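Local coordinates for protein kcn28 (PDB 6J31) that belongs to the GT-B superfamily, with two Rossmann-like domains, and is related to the erythromycin biosynthesis protein CIII, at residues H260-I265 against N280-N285. Residues are numbered along the deposited sequence; the frame is centred on the assembly and turned at random.
Sequences HLVLQI and NVEVHN
The imidazole of His260 has the carbonyl oxygen of Asn280 over one face and the carboxylate of Glu282 at its edge, while the ring of His284 has Glu282 CG at its edge, in the ring plane, and meets Val262 CG1 obliquely. These groups sit at one edge of the parallel sheet of the C-terminal Rossmann-like domain of a GT-B fold, where edge strand 281-284 lies alongside strand 259-264. His260 NE2 donates to Glu282 OE1 over 2.7 Å, tilted from the ring plane and arriving above the carboxylate, whose plane stands 81° to the ring. Glu282 OE2 takes His284 NE2 at 2.9 Å, on the anti side but out of the carboxylate plane, and also a bond from Trp221 NE1. Three N-H groups thus grip one carboxylate, fixing its rotation and probably favouring its ionised form. With CG between the backbone N and the carbonyl carbon (chi1 85°) and the chain extended beyond, Glu282 reaches across to His260 while its CD and CG lie beside Val262 CG2.

Backbone bonds run in parallel-strand fashion: Leu261 O accepts from Glu282 N, and Leu263 N gives to Glu282 O at 3.0 Å; His284 N then gives to Leu263 O, and Ile265 N to His284 O. The Leu261 N to Asn280 O bond is longer, 3.3 Å.

Leu261, Leu263, Val281 and Val283 form the other, apolar face, packed against helix 243-253 through Phe253, Tyr246 and Val250. Leu261 CD2 lies 3.7 Å from Val281 CG2, the two side chains side by side. Past the strand end Ile265 crosses Val283 at about a right angle, its CD1 pressed tightly to Val283 CG1 at 3.4 Å.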
ATOM      1  N   HIS A 260       6.629  -4.027 -27.454  1.00 73.58           N
ATOM      2  CA  HIS A 260       7.757  -3.324 -26.863  1.00 69.51           C
ATOM      3  C   HIS A 260       7.716  -3.513 -25.357  1.00 64.92           C
ATOM      4  O   HIS A 260       6.691  -3.248 -24.720  1.00 63.68           O
ATOM      5  CB  HIS A 260       7.770  -1.836 -27.206  1.00 69.96           C
ATOM      6  CG  HIS A 260       9.020  -1.143 -26.764  1.00 70.73           C
ATOM      7  ND1 HIS A 260      10.204  -1.229 -27.465  1.00 71.11           N
ATOM      8  CD2 HIS A 260       9.282  -0.379 -25.677  1.00 70.13           C
ATOM      9  CE1 HIS A 260      11.136  -0.533 -26.838  1.00 70.91           C
ATOM     10  NE2 HIS A 260      10.602  -0.009 -25.750  1.00 70.26           N
ATOM     11  N   LEU A 261       8.829  -3.975 -24.798  1.00 62.64           N
ATOM     12  CA  LEU A 261       8.944  -4.252 -23.374  1.00 59.55           C
ATOM     13  C   LEU A 261       9.655  -3.101 -22.677  1.00 55.52           C
ATOM     14  O   LEU A 261      10.741  -2.687 -23.097  1.00 54.39           O
ATOM     15  CB  LEU A 261       9.703  -5.560 -23.145  1.00 60.50           C
ATOM     16  CG  LEU A 261      10.333  -5.791 -21.771  1.00 59.32           C
ATOM     17  CD1 LEU A 261       9.277  -5.820 -20.685  1.00 58.56           C
ATOM     18  CD2 LEU A 261      11.119  -7.087 -21.777  1.00 60.32           C
ATOM     19  N   VAL A 262       9.035  -2.584 -21.621  1.00 52.85           N
ATOM     20  CA  VAL A 262       9.652  -1.618 -20.721  1.00 50.08           C
ATOM     21  C   VAL A 262       9.925  -2.366 -19.428  1.00 51.92           C
ATOM     22  O   VAL A 262       8.996  -2.684 -18.676  1.00 52.46           O
ATOM     23  CB  VAL A 262       8.761  -0.394 -20.471  1.00 46.22           C
ATOM     24  CG1 VAL A 262       9.394   0.506 -19.413  1.00 43.99           C
ATOM     25  CG2 VAL A 262       8.511   0.368 -21.761  1.00 45.66           C
ATOM     26  N   LEU A 263      11.191  -2.650 -19.166  1.00 54.63           N
ATOM     27  CA  LEU A 263      11.594  -3.505 -18.058  1.00 57.10           C
ATOM     28  C   LEU A 263      12.203  -2.628 -16.972  1.00 58.79           C
ATOM     29  O   LEU A 263      13.305  -2.096 -17.139  1.00 59.16           O
ATOM     30  CB  LEU A 263      12.580  -4.568 -18.545  1.00 57.88           C
ATOM     31  CG  LEU A 263      13.145  -5.557 -17.527  1.00 57.70           C
ATOM     32  CD1 LEU A 263      12.065  -6.033 -16.578  1.00 56.98           C
ATOM     33  CD2 LEU A 263      13.784  -6.740 -18.244  1.00 57.39           C
ATOM     34  N   GLN A 264      11.498  -2.501 -15.851  1.00 59.66           N
ATOM     35  CA  GLN A 264      11.980  -1.730 -14.712  1.00 62.04           C
ATOM     36  C   GLN A 264      12.578  -2.722 -13.722  1.00 62.24           C
ATOM     37  O   GLN A 264      11.863  -3.543 -13.143  1.00 62.06           O
ATOM     38  CB  GLN A 264      10.856  -0.907 -14.088  1.00 65.18           C
ATOM     39  CG  GLN A 264      11.355   0.214 -13.193  1.00 68.00           C
ATOM     40  CD  GLN A 264      10.682   0.244 -11.842  1.00 69.60           C
ATOM     41  OE1 GLN A 264      10.154   1.278 -11.426  1.00 70.80           O
ATOM     42  NE2 GLN A 264      10.701  -0.884 -11.141  1.00 69.50           N
ATOM     43  N   ILE A 265      13.894  -2.632 -13.533  1.00 63.74           N
ATOM     44  CA  ILE A 265      14.661  -3.611 -12.771  1.00 65.82           C
ATOM     45  C   ILE A 265      14.908  -3.194 -11.331  1.00 69.68           C
ATOM     46  O   ILE A 265      15.344  -4.034 -10.527  1.00 68.74           O
ATOM     47  CB  ILE A 265      16.004  -3.900 -13.467  1.00 64.55           C
ATOM     48  CG1 ILE A 265      16.713  -2.579 -13.750  1.00 63.20           C
ATOM     49  CG2 ILE A 265      15.773  -4.674 -14.750  1.00 64.51           C
ATOM     50  CD1 ILE A 265      17.982  -2.733 -14.480  1.00 63.07           C
ATOM     51  N   ASN A 280      13.829  -4.926 -28.943  1.00 74.79           N
ATOM     52  CA  ASN A 280      12.522  -4.911 -28.305  1.00 74.08           C
ATOM     53  C   ASN A 280      12.555  -4.280 -26.912  1.00 70.57           C
ATOM     54  O   ASN A 280      11.614  -3.584 -26.520  1.00 68.81           O
ATOM     55  CB  ASN A 280      11.967  -6.333 -28.239  1.00 76.00           C
ATOM     56  CG  ASN A 280      10.779  -6.472 -29.108  1.00 77.24           C
ATOM     57  OD1 ASN A 280      10.542  -5.600 -29.940  1.00 77.59           O
ATOM     58  ND2 ASN A 280      10.002  -7.534 -28.926  1.00 77.32           N
ATOM     59  N   VAL A 281      13.621  -4.500 -26.143  1.00 68.49           N
ATOM     60  CA  VAL A 281      13.622  -4.218 -24.712  1.00 64.47           C
ATOM     61  C   VAL A 281      14.296  -2.880 -24.434  1.00 62.40           C
ATOM     62  O   VAL A 281      15.323  -2.549 -25.039  1.00 65.52           O
ATOM     63  CB  VAL A 281      14.322  -5.359 -23.949  1.00 62.65           C
ATOM     64  CG1 VAL A 281      14.245  -5.129 -22.432  1.00 60.85           C
ATOM     65  CG2 VAL A 281      13.709  -6.676 -24.351  1.00 62.48           C
ATOM     66  N   GLU A 282      13.694  -2.087 -23.546  1.00 58.88           N
ATOM     67  CA  GLU A 282      14.338  -0.901 -22.999  1.00 56.28           C
ATOM     68  C   GLU A 282      14.272  -1.068 -21.492  1.00 54.18           C
ATOM     69  O   GLU A 282      13.222  -1.428 -20.949  1.00 56.02           O
ATOM     70  CB  GLU A 282      13.681   0.415 -23.474  1.00 56.47           C
ATOM     71  CG  GLU A 282      12.478   0.889 -22.684  1.00 55.21           C
ATOM     72  CD  GLU A 282      11.845   2.131 -23.277  1.00 53.46           C
ATOM     73  OE1 GLU A 282      11.658   2.185 -24.510  1.00 52.87           O
ATOM     74  OE2 GLU A 282      11.554   3.069 -22.510  1.00 52.82           O
ATOM     75  N   VAL A 283      15.409  -0.890 -20.829  1.00 51.77           N
ATOM     76  CA  VAL A 283      15.545  -1.189 -19.411  1.00 49.22           C
ATOM     77  C   VAL A 283      15.763   0.105 -18.646  1.00 48.55           C
ATOM     78  O   VAL A 283      16.451   1.014 -19.125  1.00 47.92           O
ATOM     79  CB  VAL A 283      16.683  -2.201 -19.178  1.00 47.73           C
ATOM     80  CG1 VAL A 283      16.962  -2.363 -17.715  1.00 46.68           C
ATOM     81  CG2 VAL A 283      16.283  -3.548 -19.751  1.00 47.34           C
ATOM     82  N   HIS A 284      15.152   0.193 -17.467  1.00 48.70           N
ATOM     83  CA  HIS A 284      15.295   1.338 -16.584  1.00 48.88           C
ATOM     84  C   HIS A 284      15.424   0.843 -15.155  1.00 50.65           C
ATOM     85  O   HIS A 284      14.975  -0.253 -14.815  1.00 51.85           O
ATOM     86  CB  HIS A 284      14.096   2.293 -16.665  1.00 47.51           C
ATOM     87  CG  HIS A 284      13.814   2.812 -18.040  1.00 46.01           C
ATOM     88  ND1 HIS A 284      14.015   4.130 -18.389  1.00 44.71           N
ATOM     89  CD2 HIS A 284      13.328   2.198 -19.144  1.00 45.35           C
ATOM     90  CE1 HIS A 284      13.676   4.302 -19.654  1.00 45.49           C
ATOM     91  NE2 HIS A 284      13.255   3.146 -20.135  1.00 45.92           N
ATOM     92  N   ASN A 285      16.047   1.668 -14.315  1.00 52.79           N
ATOM     93  CA  ASN A 285      16.025   1.417 -12.880  1.00 55.04           C
ATOM     94  C   ASN A 285      14.724   1.896 -12.256  1.00 57.66           C
ATOM     95  O   ASN A 285      14.262   1.328 -11.261  1.00 56.05           O
ATOM     96  CB  ASN A 285      17.215   2.102 -12.220  1.00 54.13           C
ATOM     97  CG  ASN A 285      18.526   1.628 -12.786  1.00 54.26           C
ATOM     98  OD1 ASN A 285      18.936   0.491 -12.557  1.00 54.97           O
ATOM     99  ND2 ASN A 285      19.178   2.486 -13.562  1.00 53.47           N
TER